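Local coordinates for protein LIN-41 (PDB 4UMG) that controls the onset of developmental plasticity in Caenorhabditis elegans as a TRIM-NHL protein, of which this is the filamin domain, at residues Ser79-Thr84 with Pro103-Ser108; Lys18-Glu23 with Met127-Gly132; Val85-Thr90 with Val97-Tyr102. All blocks are in the same frame, centred on the assembly; numbering follows the deposited sequence.

Contact 1: Ser79-Thr84 with Pro103-Ser108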
ATOM      1  N   SER A  79       7.401  -3.422 -10.353  1.00 23.33           N
ATOM      2  CA  SER A  79       7.144  -4.725 -10.902  1.00 23.20           C
ATOM      3  C   SER A  79       8.443  -5.583 -10.850  1.00 27.95           C
ATOM      4  O   SER A  79       9.499  -5.048 -10.482  1.00 23.89           O
ATOM      5  CB  SER A  79       6.597  -4.559 -12.329  1.00 26.58           C
ATOM      6  OG  SER A  79       7.683  -4.266 -13.184  1.00 33.89           O
ATOM      7  N   PRO A  80       8.377  -6.905 -11.194  1.00 31.14           N
ATOM      8  CA  PRO A  80       9.569  -7.764 -11.135  1.00 32.88           C
ATOM      9  C   PRO A  80      10.726  -7.384 -12.068  1.00 35.05           C
ATOM     10  O   PRO A  80      11.849  -7.851 -11.855  1.00 37.64           O
ATOM     11  CB  PRO A  80       9.019  -9.160 -11.490  1.00 35.03           C
ATOM     12  CG  PRO A  80       7.565  -9.067 -11.289  1.00 38.95           C
ATOM     13  CD  PRO A  80       7.191  -7.675 -11.618  1.00 32.97           C
ATOM     14  N   ASP A  81      10.452  -6.545 -13.079  1.00 31.50           N
ATOM     15  CA  ASP A  81      11.481  -6.077 -14.027  1.00 30.80           C
ATOM     16  C   ASP A  81      12.022  -4.670 -13.655  1.00 32.79           C
ATOM     17  O   ASP A  81      12.781  -4.073 -14.431  1.00 32.80           O
ATOM     18  CB  ASP A  81      10.965  -6.136 -15.487  1.00 32.92           C
ATOM     19  CG  ASP A  81       9.903  -5.109 -15.878  1.00 39.23           C
ATOM     20  OD1 ASP A  81       9.585  -4.233 -15.053  1.00 38.14           O
ATOM     21  OD2 ASP A  81       9.425  -5.157 -17.030  1.00 48.74           O
ATOM     22  N   GLY A  82      11.646  -4.165 -12.469  1.00 27.83           N
ATOM     23  CA  GLY A  82      12.116  -2.867 -12.007  1.00 27.41           C
ATOM     24  C   GLY A  82      11.354  -1.645 -12.453  1.00 28.32           C
ATOM     25  O   GLY A  82      11.730  -0.526 -12.076  1.00 27.58           O
ATOM     26  N   SER A  83      10.218  -1.840 -13.157  1.00 25.63           N
ATOM     27  CA  SER A  83       9.399  -0.738 -13.652  1.00 25.61           C
ATOM     28  C   SER A  83       8.409  -0.303 -12.590  1.00 27.40           C
ATOM     29  O   SER A  83       7.885  -1.152 -11.864  1.00 24.55           O
ATOM     30  CB  SER A  83       8.609  -1.163 -14.896  1.00 29.17           C
ATOM     31  OG  SER A  83       9.464  -1.592 -15.948  1.00 42.40           O
ATOM     32  N   THR A  84       8.122   1.008 -12.534  1.00 24.68           N
ATOM     33  CA  THR A  84       7.120   1.557 -11.595  1.00 23.97           C
ATOM     34  C   THR A  84       5.757   1.244 -12.168  1.00 27.29           C
ATOM     35  O   THR A  84       5.571   1.210 -13.390  1.00 27.25           O
ATOM     36  CB  THR A  84       7.273   3.074 -11.401  1.00 33.22           C
ATOM     37  OG1 THR A  84       7.139   3.732 -12.644  1.00 34.93           O
ATOM     38  CG2 THR A  84       8.602   3.462 -10.770  1.00 34.59           C
ATOM     39  N   PRO A 103      -1.234  -5.304 -11.896  1.00 25.23           N
ATOM     40  CA  PRO A 103       0.008  -6.034 -12.180  1.00 24.75           C
ATOM     41  C   PRO A 103      -0.085  -6.725 -13.536  1.00 30.08           C
ATOM     42  O   PRO A 103      -0.829  -7.696 -13.662  1.00 30.05           O
ATOM     43  CB  PRO A 103       0.119  -7.019 -11.022  1.00 27.75           C
ATOM     44  CG  PRO A 103      -1.296  -7.223 -10.552  1.00 33.07           C
ATOM     45  CD  PRO A 103      -2.142  -6.085 -11.030  1.00 29.59           C
ATOM     46  N   SER A 104       0.655  -6.220 -14.543  1.00 26.66           N
ATOM     47  CA  SER A 104       0.554  -6.768 -15.914  1.00 26.63           C
ATOM     48  C   SER A 104       1.318  -8.073 -16.112  1.00 32.38           C
ATOM     49  O   SER A 104       1.012  -8.841 -17.025  1.00 34.27           O
ATOM     50  CB  SER A 104       1.004  -5.725 -16.935  1.00 28.48           C
ATOM     51  OG  SER A 104       2.417  -5.598 -16.978  1.00 31.92           O
ATOM     52  N   ILE A 105       2.346  -8.303 -15.293  1.00 30.31           N
ATOM     53  CA  ILE A 105       3.210  -9.466 -15.413  1.00 31.47           C
ATOM     54  C   ILE A 105       3.269 -10.258 -14.097  1.00 33.33           C
ATOM     55  O   ILE A 105       3.059  -9.704 -13.009  1.00 28.65           O
ATOM     56  CB  ILE A 105       4.610  -9.083 -15.964  1.00 34.90           C
ATOM     57  CG1 ILE A 105       5.389  -8.138 -15.019  1.00 33.00           C
ATOM     58  CG2 ILE A 105       4.515  -8.514 -17.381  1.00 39.05           C
ATOM     59  CD1 ILE A 105       6.896  -8.011 -15.348  1.00 34.91           C
ATOM     60  N   GLU A 106       3.566 -11.556 -14.209  1.00 31.60           N
ATOM     61  CA  GLU A 106       3.681 -12.434 -13.044  1.00 31.14           C
ATOM     62  C   GLU A 106       4.992 -12.164 -12.344  1.00 33.26           C
ATOM     63  O   GLU A 106       5.935 -11.706 -12.995  1.00 34.00           O
ATOM     64  CB  GLU A 106       3.640 -13.917 -13.491  1.00 34.09           C
ATOM     65  CG  GLU A 106       4.567 -14.259 -14.652  1.00 46.77           C
ATOM     66  CD  GLU A 106       3.950 -14.180 -16.042  1.00 74.65           C
ATOM     67  OE1 GLU A 106       3.663 -13.056 -16.525  1.00 52.27           O
ATOM     68  OE2 GLU A 106       3.775 -15.253 -16.662  1.00 75.88           O
ATOM     69  N   GLY A 107       5.066 -12.527 -11.061  1.00 27.79           N
ATOM     70  CA  GLY A 107       6.317 -12.426 -10.318  1.00 27.07           C
ATOM     71  C   GLY A 107       6.312 -11.615  -9.048  1.00 29.53           C
ATOM     72  O   GLY A 107       5.273 -11.281  -8.482  1.00 28.45           O
ATOM     73  N   SER A 108       7.517 -11.301  -8.591  1.00 26.83           N
ATOM     74  CA  SER A 108       7.757 -10.661  -7.315  1.00 26.18           C
ATOM     75  C   SER A 108       7.742  -9.137  -7.365  1.00 28.14           C
ATOM     76  O   SER A 108       8.695  -8.535  -7.829  1.00 26.26           O
ATOM     77  CB  SER A 108       9.078 -11.163  -6.736  1.00 27.26           C
ATOM     78  OG  SER A 108       9.178 -10.815  -5.369  1.00 26.95           O
TER
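Pro80 lays its ring over the backbone of Glu106-Ser108, joining the loop after strand 73-78 to the loop before strand 107-115 and that strand's first residues, at one end of the immunoglobulin-like filamin domain. The leading ring atom is CG: Pro80 CG lies 3.5 Å from Glu106 O and equally far from Ser108 N. Gly107 beneath has no side chain, and a CB modelled there would collide with that ring carbon; its backbone conformation would also press a CB against the preceding carbonyl oxygen. The next ring atom, Pro80 CD, meets Ile105 CD1 at 3.8 Å, the side chains sliding past each other in opposite directions. Ile105 reaches it because its CG1 stands between the backbone N and the carbonyl carbon (chi1 64°). Asp81 crosses the tip of Ile105 at about a right angle. No hydrogen bond crosses; Pro80 CA makes a CA-H...O contact with Ser108 O at 3.5 Å, so van der Waals overlap of the ring with backbone and Ile105 carries the interface. The shape of 79-84 is fixed internally: a type I turn is closed by Gly82 N to Ser79 O at 3.1 Å, and an Asx turn overlaps its second half. There Asp81 OD1 accepts from Ser83 N at 3.1 Å, nearly along its C-O axis, and from Ser83 OG at 2.8 Å, 39° above the carboxylate plane and on the same face.

Contact 2: Lys18-Glu23 with Met127-Gly132; sequences KKAIRE and MDIRRG
Lys19, Ala20 and Ile21 pair in parallel register with Asp128, Ile129 and Arg130, the strand axes approaching to 4.6 Å with 30° between their directions. Four backbone bonds alternate along the pair: Asp128 N to Lys18 O (2.8 Å), Ala20 N to Asp128 O, Arg130 N to Ala20 O, and Arg22 N to Arg130 O (2.9 Å). This parallel pairing puts 19-21 at an edge of the filamin-type beta-sandwich, beside the last strand. Ala20 and Ile129 share the inner face, where both also touch Tyr101; Ile129 sends its CG2 branch toward the neighbouring loop, 3.5 Å from Arg22 N. Lys19, Ile21, Asp128 and Arg130 occupy the other face. There Arg130 starts with CG between its backbone N and carbonyl carbon (chi1 84°) and bends again at its third torsion, folding the guanidinium back over Ala20 O. Arg130 NH2 comes 3.5 Å from Lys19 CB, which sits at the guanidinium edge, while Arg130 NH1 lies 3.6 Å from Ile21 CG1. A water makes weak bonds to Arg130 NH2 and Lys19 O. Replacing Ile21 with an alanine removes CG1, CG2 and CD1, and would probably leave the Arg130 guanidinium without its aliphatic neighbour on that side and freer to turn. Beyond the strands, Arg22 and Arg131 run side by side in the same direction, Arg131 CB over one face of the Arg22 guanidinium and the two guanidinium planes 70° apart. Arg22 NH1 and Arg131 NH1 are 4.3 Å apart, but Glu106 salt-bridges the first and forms a long, weak ion pair with the second. Glu106, with Glu23 near Arg22 NE, probably offsets the two positive charges beside a join held mainly by backbone bonds.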
ATOM      1  N   LYS A  18      -0.252  -9.851   0.101  1.00 34.06           N
ATOM      2  CA  LYS A  18       0.924 -10.680  -0.216  1.00 34.07           C
ATOM      3  C   LYS A  18       0.784 -11.498  -1.499  1.00 34.99           C
ATOM      4  O   LYS A  18       1.781 -11.937  -2.078  1.00 33.67           O
ATOM      5  CB  LYS A  18       1.248 -11.620   0.966  1.00 39.01           C
ATOM      6  CG  LYS A  18       1.721 -10.905   2.240  1.00 46.88           C
ATOM      7  CD  LYS A  18       3.159 -10.349   2.137  1.00 53.75           C
ATOM      8  CE  LYS A  18       4.228 -11.399   1.900  1.00 53.79           C
ATOM      9  NZ  LYS A  18       5.485 -10.786   1.404  1.00 46.99           N
ATOM     10  N   LYS A  19      -0.450 -11.733  -1.929  1.00 31.99           N
ATOM     11  CA  LYS A  19      -0.740 -12.554  -3.083  1.00 33.33           C
ATOM     12  C   LYS A  19      -1.761 -11.875  -3.967  1.00 37.96           C
ATOM     13  O   LYS A  19      -2.775 -11.371  -3.480  1.00 39.59           O
ATOM     14  CB  LYS A  19      -1.258 -13.941  -2.639  1.00 38.33           C
ATOM     15  CG  LYS A  19      -0.185 -14.795  -1.969  1.00 42.71           C
ATOM     16  CD  LYS A  19      -0.699 -16.179  -1.577  1.00 50.74           C
ATOM     17  CE  LYS A  19       0.356 -16.985  -0.843  1.00 64.31           C
ATOM     18  NZ  LYS A  19       1.592 -17.193  -1.655  1.00 73.20           N
ATOM     19  N   ALA A  20      -1.508 -11.884  -5.273  1.00 33.19           N
ATOM     20  CA  ALA A  20      -2.418 -11.281  -6.226  1.00 32.74           C
ATOM     21  C   ALA A  20      -2.374 -11.952  -7.595  1.00 35.21           C
ATOM     22  O   ALA A  20      -1.546 -12.831  -7.861  1.00 32.53           O
ATOM     23  CB  ALA A  20      -2.180  -9.774  -6.322  1.00 32.53           C
ATOM     24  N   ILE A  21      -3.365 -11.634  -8.411  1.00 32.33           N
ATOM     25  CA  ILE A  21      -3.509 -12.251  -9.721  1.00 33.30           C
ATOM     26  C   ILE A  21      -3.145 -11.280 -10.824  1.00 34.29           C
ATOM     27  O   ILE A  21      -3.597 -10.125 -10.832  1.00 32.34           O
ATOM     28  CB  ILE A  21      -4.930 -12.868  -9.884  1.00 37.77           C
ATOM     29  CG1 ILE A  21      -5.208 -13.920  -8.767  1.00 38.54           C
ATOM     30  CG2 ILE A  21      -5.132 -13.468 -11.283  1.00 40.76           C
ATOM     31  CD1 ILE A  21      -6.684 -14.415  -8.649  1.00 46.81           C
ATOM     32  N   ARG A  22      -2.356 -11.769 -11.779  1.00 30.99           N
ATOM     33  CA  ARG A  22      -1.926 -11.016 -12.944  1.00 31.39           C
ATOM     34  C   ARG A  22      -3.128 -10.492 -13.711  1.00 33.76           C
ATOM     35  O   ARG A  22      -4.163 -11.183 -13.840  1.00 33.77           O
ATOM     36  CB  ARG A  22      -1.071 -11.910 -13.859  1.00 35.87           C
ATOM     37  CG  ARG A  22      -0.355 -11.188 -14.995  1.00 41.29           C
ATOM     38  CD  ARG A  22       0.395 -12.170 -15.892  1.00 42.02           C
ATOM     39  NE  ARG A  22      -0.495 -13.122 -16.561  1.00 49.84           N
ATOM     40  CZ  ARG A  22      -0.085 -14.065 -17.404  1.00 67.59           C
ATOM     41  NH1 ARG A  22       1.205 -14.193 -17.691  1.00 53.44           N
ATOM     42  NH2 ARG A  22      -0.960 -14.885 -17.970  1.00 60.49           N
ATOM     43  N   GLU A  23      -2.989  -9.259 -14.223  1.00 29.47           N
ATOM     44  CA  GLU A  23      -3.972  -8.599 -15.093  1.00 29.10           C
ATOM     45  C   GLU A  23      -5.356  -8.426 -14.454  1.00 35.51           C
ATOM     46  O   GLU A  23      -6.390  -8.470 -15.137  1.00 35.06           O
ATOM     47  CB  GLU A  23      -4.067  -9.339 -16.461  1.00 30.87           C
ATOM     48  CG  GLU A  23      -2.771  -9.286 -17.249  1.00 34.39           C
ATOM     49  CD  GLU A  23      -2.776 -10.060 -18.553  1.00 57.68           C
ATOM     50  OE1 GLU A  23      -3.621  -9.757 -19.425  1.00 53.83           O
ATOM     51  OE2 GLU A  23      -1.903 -10.940 -18.719  1.00 57.16           O
ATOM     52  N   MET A 127       5.063  -8.719  -2.823  1.00 27.14           N
ATOM     53  CA  MET A 127       3.749  -9.216  -3.233  1.00 27.41           C
ATOM     54  C   MET A 127       4.001 -10.174  -4.372  1.00 31.43           C
ATOM     55  O   MET A 127       4.717  -9.834  -5.308  1.00 29.42           O
ATOM     56  CB  MET A 127       2.778  -8.111  -3.653  1.00 30.25           C
ATOM     57  CG  MET A 127       2.674  -6.979  -2.635  1.00 33.00           C
ATOM     58  SD  MET A 127       1.588  -5.636  -3.159  1.00 35.74           S
ATOM     59  CE  MET A 127       2.429  -5.025  -4.626  1.00 31.57           C
ATOM     60  N   ASP A 128       3.459 -11.400  -4.259  1.00 29.05           N
ATOM     61  CA  ASP A 128       3.650 -12.431  -5.270  1.00 28.70           C
ATOM     62  C   ASP A 128       2.451 -12.456  -6.178  1.00 32.97           C
ATOM     63  O   ASP A 128       1.350 -12.782  -5.734  1.00 32.72           O
ATOM     64  CB  ASP A 128       3.881 -13.793  -4.610  1.00 32.22           C
ATOM     65  CG  ASP A 128       5.217 -13.835  -3.902  1.00 40.57           C
ATOM     66  OD1 ASP A 128       6.234 -13.526  -4.550  1.00 40.90           O
ATOM     67  OD2 ASP A 128       5.234 -14.081  -2.679  1.00 42.18           O
ATOM     68  N   ILE A 129       2.661 -12.091  -7.446  1.00 26.97           N
ATOM     69  CA  ILE A 129       1.586 -12.087  -8.460  1.00 25.99           C
ATOM     70  C   ILE A 129       1.698 -13.358  -9.294  1.00 33.96           C
ATOM     71  O   ILE A 129       2.741 -13.634  -9.901  1.00 31.68           O
ATOM     72  CB  ILE A 129       1.665 -10.807  -9.333  1.00 27.24           C
ATOM     73  CG1 ILE A 129       1.439  -9.530  -8.470  1.00 28.29           C
ATOM     74  CG2 ILE A 129       0.774 -10.856 -10.603  1.00 26.76           C
ATOM     75  CD1 ILE A 129       0.164  -9.201  -8.062  1.00 49.81           C
ATOM     76  N   ARG A 130       0.594 -14.101  -9.356  1.00 33.39           N
ATOM     77  CA  ARG A 130       0.527 -15.363 -10.083  1.00 34.78           C
ATOM     78  C   ARG A 130      -0.431 -15.242 -11.285  1.00 41.30           C
ATOM     79  O   ARG A 130      -1.314 -14.384 -11.280  1.00 39.02           O
ATOM     80  CB  ARG A 130       0.092 -16.494  -9.114  1.00 37.39           C
ATOM     81  CG  ARG A 130      -1.424 -16.624  -8.911  1.00 52.78           C
ATOM     82  CD  ARG A 130      -1.828 -17.621  -7.843  1.00 64.56           C
ATOM     83  NE  ARG A 130      -1.952 -16.978  -6.535  1.00 74.92           N
ATOM     84  CZ  ARG A 130      -3.094 -16.540  -6.013  1.00 81.27           C
ATOM     85  NH1 ARG A 130      -4.234 -16.692  -6.673  1.00 53.93           N
ATOM     86  NH2 ARG A 130      -3.105 -15.960  -4.821  1.00 71.78           N
ATOM     87  N   ARG A 131      -0.282 -16.122 -12.291  1.00 43.35           N
ATOM     88  CA  ARG A 131      -1.177 -16.104 -13.457  1.00 45.05           C
ATOM     89  C   ARG A 131      -2.586 -16.622 -13.098  1.00 52.24           C
ATOM     90  O   ARG A 131      -3.554 -16.251 -13.765  1.00 53.85           O
ATOM     91  CB  ARG A 131      -0.531 -16.838 -14.660  1.00 48.04           C
ATOM     92  CG  ARG A 131      -1.226 -18.108 -15.152  1.00 65.47           C
ATOM     93  CD  ARG A 131      -0.418 -18.835 -16.213  1.00 80.53           C
ATOM     94  NE  ARG A 131       0.673 -19.616 -15.628  1.00 91.35           N
ATOM     95  CZ  ARG A 131       1.954 -19.258 -15.645  1.00104.93           C
ATOM     96  NH1 ARG A 131       2.326 -18.127 -16.232  1.00 89.68           N
ATOM     97  NH2 ARG A 131       2.871 -20.031 -15.083  1.00 93.18           N
ATOM     98  N   GLY A 132      -2.659 -17.438 -12.035  1.00 49.40           N
ATOM     99  CA  GLY A 132      -3.843 -18.095 -11.479  1.00 81.57           C
ATOM    100  C   GLY A 132      -5.205 -17.594 -11.913  1.00121.11           C
ATOM    101  O   GLY A 132      -5.833 -16.806 -11.207  1.00 85.99           O
TER
HETATM  102  O   HOH W   1      -4.994 -13.606  -4.721  1.00 55.65           O

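Contact 3: Val85-Thr90 with Val97-Tyr102; sequences VEVTMT and VALSYY
Met89 CB rests between two side chains of the opposing strand, 3.7 Å from Leu99 CD2 and 3.8 Å from Val97 CG2. These residues form the apolar face of a beta hairpin in the filamin immunoglobulin-like fold, strand 84-91 returning as 96-101. Met89 and Leu99 run side by side, and the bend at the third torsion of Met89 (chi3 66°) turns its methyl back toward Leu99. Farther along, Val87 CG1 packs on Leu99 CB at 4.1 Å, and Val85 CG1 on Tyr101 CB; Val77 of strand 73-78 touches both valines. Met89 and Leu99 are a non-hydrogen-bonded antiparallel pair. The hydrogen-bonded pairs beside it, Thr88 with Ser100 and Thr90 with Ala98, each make two backbone bonds, such as Thr88 N to Ser100 O at 2.9 Å, in the carbonyl plane. Thr88, Thr90, Ala98 and Ser100 turn to the other face, where the threonine and serine hydroxyls are hydrated. One water links Thr90 OG1, Ser100 OG and Ala98 O; another joins Thr88 OG1, Ser100 O and Glu86 O. Where direct pairing has ended, a third water replaces it, accepting from Tyr102 N at 2.8 Å and donating to Glu86 O at 2.7 Å.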
ATOM      1  N   VAL A  85       4.814   0.993 -11.274  1.00 23.38           N
ATOM      2  CA  VAL A  85       3.432   0.637 -11.608  1.00 22.82           C
ATOM      3  C   VAL A  85       2.632   1.765 -11.027  1.00 26.83           C
ATOM      4  O   VAL A  85       2.873   2.168  -9.889  1.00 26.62           O
ATOM      5  CB  VAL A  85       3.115  -0.762 -10.970  1.00 26.21           C
ATOM      6  CG1 VAL A  85       1.666  -1.166 -11.128  1.00 27.59           C
ATOM      7  CG2 VAL A  85       4.046  -1.844 -11.551  1.00 26.06           C
ATOM      8  N   GLU A  86       1.640   2.270 -11.779  1.00 24.05           N
ATOM      9  CA  GLU A  86       0.849   3.389 -11.275  1.00 25.75           C
ATOM     10  C   GLU A  86      -0.040   2.944 -10.104  1.00 28.62           C
ATOM     11  O   GLU A  86      -0.796   1.982 -10.233  1.00 27.28           O
ATOM     12  CB  GLU A  86      -0.005   3.980 -12.411  1.00 27.79           C
ATOM     13  CG  GLU A  86      -0.826   5.206 -12.021  1.00 37.92           C
ATOM     14  CD  GLU A  86      -0.094   6.517 -11.776  1.00 56.15           C
ATOM     15  OE1 GLU A  86       1.044   6.688 -12.271  1.00 60.79           O
ATOM     16  OE2 GLU A  86      -0.698   7.402 -11.132  1.00 53.90           O
ATOM     17  N   VAL A  87       0.080   3.631  -8.970  1.00 24.64           N
ATOM     18  CA  VAL A  87      -0.762   3.315  -7.790  1.00 23.20           C
ATOM     19  C   VAL A  87      -1.787   4.426  -7.605  1.00 28.73           C
ATOM     20  O   VAL A  87      -1.415   5.581  -7.495  1.00 27.44           O
ATOM     21  CB  VAL A  87       0.101   3.133  -6.503  1.00 27.59           C
ATOM     22  CG1 VAL A  87      -0.775   2.826  -5.285  1.00 28.22           C
ATOM     23  CG2 VAL A  87       1.138   2.028  -6.708  1.00 28.00           C
ATOM     24  N   THR A  88      -3.078   4.080  -7.538  1.00 27.18           N
ATOM     25  CA  THR A  88      -4.100   5.090  -7.313  1.00 27.84           C
ATOM     26  C   THR A  88      -4.473   5.042  -5.841  1.00 32.58           C
ATOM     27  O   THR A  88      -4.711   3.953  -5.310  1.00 33.37           O
ATOM     28  CB  THR A  88      -5.295   4.773  -8.224  1.00 31.73           C
ATOM     29  OG1 THR A  88      -4.884   4.948  -9.583  1.00 32.47           O
ATOM     30  CG2 THR A  88      -6.520   5.655  -7.919  1.00 35.89           C
ATOM     31  N   MET A  89      -4.505   6.208  -5.167  1.00 32.15           N
ATOM     32  CA  MET A  89      -4.891   6.246  -3.771  1.00 34.38           C
ATOM     33  C   MET A  89      -6.178   7.041  -3.609  1.00 39.00           C
ATOM     34  O   MET A  89      -6.298   8.177  -4.076  1.00 40.24           O
ATOM     35  CB  MET A  89      -3.765   6.649  -2.824  1.00 39.27           C
ATOM     36  CG  MET A  89      -3.369   8.091  -2.781  1.00 45.95           C
ATOM     37  SD  MET A  89      -2.357   8.276  -1.279  1.00 51.94           S
ATOM     38  CE  MET A  89      -0.927   7.259  -1.739  1.00 46.94           C
ATOM     39  N   THR A  90      -7.175   6.347  -3.094  1.00 32.88           N
ATOM     40  CA  THR A  90      -8.519   6.875  -2.862  1.00 34.46           C
ATOM     41  C   THR A  90      -8.709   7.026  -1.366  1.00 41.21           C
ATOM     42  O   THR A  90      -8.665   6.003  -0.667  1.00 39.17           O
ATOM     43  CB  THR A  90      -9.547   5.889  -3.460  1.00 41.11           C
ATOM     44  OG1 THR A  90      -9.188   5.597  -4.804  1.00 44.08           O
ATOM     45  CG2 THR A  90     -10.984   6.418  -3.396  1.00 44.28           C
ATOM     46  N   VAL A  97      -7.167   4.243   3.506  1.00 31.76           N
ATOM     47  CA  VAL A  97      -6.796   4.625   2.157  1.00 33.77           C
ATOM     48  C   VAL A  97      -6.771   3.330   1.318  1.00 35.91           C
ATOM     49  O   VAL A  97      -6.161   2.337   1.730  1.00 36.24           O
ATOM     50  CB  VAL A  97      -5.486   5.463   2.054  1.00 39.13           C
ATOM     51  CG1 VAL A  97      -4.281   4.711   2.589  1.00 40.16           C
ATOM     52  CG2 VAL A  97      -5.228   5.940   0.619  1.00 39.26           C
ATOM     53  N   ALA A  98      -7.472   3.330   0.186  1.00 29.88           N
ATOM     54  CA  ALA A  98      -7.446   2.177  -0.716  1.00 29.73           C
ATOM     55  C   ALA A  98      -6.360   2.451  -1.758  1.00 32.34           C
ATOM     56  O   ALA A  98      -6.323   3.551  -2.321  1.00 32.95           O
ATOM     57  CB  ALA A  98      -8.803   2.015  -1.404  1.00 31.86           C
ATOM     58  N   LEU A  99      -5.415   1.493  -1.943  1.00 26.53           N
ATOM     59  CA  LEU A  99      -4.345   1.582  -2.915  1.00 25.44           C
ATOM     60  C   LEU A  99      -4.664   0.606  -4.028  1.00 30.62           C
ATOM     61  O   LEU A  99      -4.915  -0.564  -3.750  1.00 33.79           O
ATOM     62  CB  LEU A  99      -3.022   1.180  -2.278  1.00 24.78           C
ATOM     63  CG  LEU A  99      -2.551   2.038  -1.096  1.00 31.49           C
ATOM     64  CD1 LEU A  99      -1.171   1.594  -0.658  1.00 31.58           C
ATOM     65  CD2 LEU A  99      -2.472   3.513  -1.458  1.00 34.41           C
ATOM     66  N   SER A 100      -4.770   1.095  -5.256  1.00 25.46           N
ATOM     67  CA  SER A 100      -5.127   0.241  -6.380  1.00 25.12           C
ATOM     68  C   SER A 100      -4.034   0.201  -7.413  1.00 27.10           C
ATOM     69  O   SER A 100      -3.421   1.225  -7.707  1.00 27.53           O
ATOM     70  CB  SER A 100      -6.434   0.715  -7.029  1.00 27.45           C
ATOM     71  OG  SER A 100      -7.505   0.435  -6.149  1.00 46.89           O
ATOM     72  N   TYR A 101      -3.740  -0.997  -7.931  1.00 25.22           N
ATOM     73  CA  TYR A 101      -2.737  -1.149  -8.964  1.00 23.11           C
ATOM     74  C   TYR A 101      -3.079  -2.302  -9.902  1.00 26.77           C
ATOM     75  O   TYR A 101      -3.887  -3.167  -9.564  1.00 26.04           O
ATOM     76  CB  TYR A 101      -1.319  -1.286  -8.354  1.00 23.98           C
ATOM     77  CG  TYR A 101      -1.066  -2.640  -7.735  1.00 24.47           C
ATOM     78  CD1 TYR A 101      -1.527  -2.942  -6.452  1.00 26.47           C
ATOM     79  CD2 TYR A 101      -0.316  -3.605  -8.403  1.00 25.26           C
ATOM     80  CE1 TYR A 101      -1.267  -4.181  -5.863  1.00 27.60           C
ATOM     81  CE2 TYR A 101      -0.119  -4.870  -7.860  1.00 24.51           C
ATOM     82  CZ  TYR A 101      -0.588  -5.152  -6.584  1.00 27.50           C
ATOM     83  OH  TYR A 101      -0.376  -6.381  -6.021  1.00 29.59           O
ATOM     84  N   TYR A 102      -2.458  -2.326 -11.082  1.00 23.34           N
ATOM     85  CA  TYR A 102      -2.737  -3.361 -12.096  1.00 23.62           C
ATOM     86  C   TYR A 102      -1.437  -4.079 -12.438  1.00 26.60           C
ATOM     87  O   TYR A 102      -0.586  -3.503 -13.126  1.00 24.88           O
ATOM     88  CB  TYR A 102      -3.312  -2.699 -13.330  1.00 25.88           C
ATOM     89  CG  TYR A 102      -3.749  -3.662 -14.405  1.00 26.14           C
ATOM     90  CD1 TYR A 102      -5.034  -4.197 -14.408  1.00 28.86           C
ATOM     91  CD2 TYR A 102      -2.910  -3.971 -15.473  1.00 26.41           C
ATOM     92  CE1 TYR A 102      -5.457  -5.049 -15.424  1.00 29.64           C
ATOM     93  CE2 TYR A 102      -3.348  -4.778 -16.528  1.00 29.12           C
ATOM     94  CZ  TYR A 102      -4.630  -5.303 -16.500  1.00 32.57           C
ATOM     95  OH  TYR A 102      -5.071  -6.134 -17.503  1.00 35.30           O
TER
HETATM   96  O   HOH W   2      -1.432   0.100 -12.097  1.00 24.98           O
HETATM   97  O   HOH W   3      -3.651   2.602 -10.459  1.00 28.94           O
HETATM   98  O   HOH W   4      -7.657   3.234  -5.020  1.00 35.76           O

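Overall arrangement
Contact 3 lies nearest the middle of the domain, its centre about 8 Å from that of the chain, against about 15 Å for contacts 1 and 2. Contact 1, a surface meeting of a loop with a loop and strand start, rests on ring overlap without hydrogen bonds. Contact 2 is a parallel edge pairing of backbone bonds flanked by arginines; contact 3, antiparallel within the sheet, has an apolar inner face and a watered outer one. Adjoining strands 107-115 and 118-130 link contacts 1 and 2 by a probable Gly107-Ile129 bond, and Glu23-Pro103 adds one between loops. Tyr101 packs its hydroxyl on Met127, Ile129 and Ala20; Ser79 CB packs on Val85 CG2.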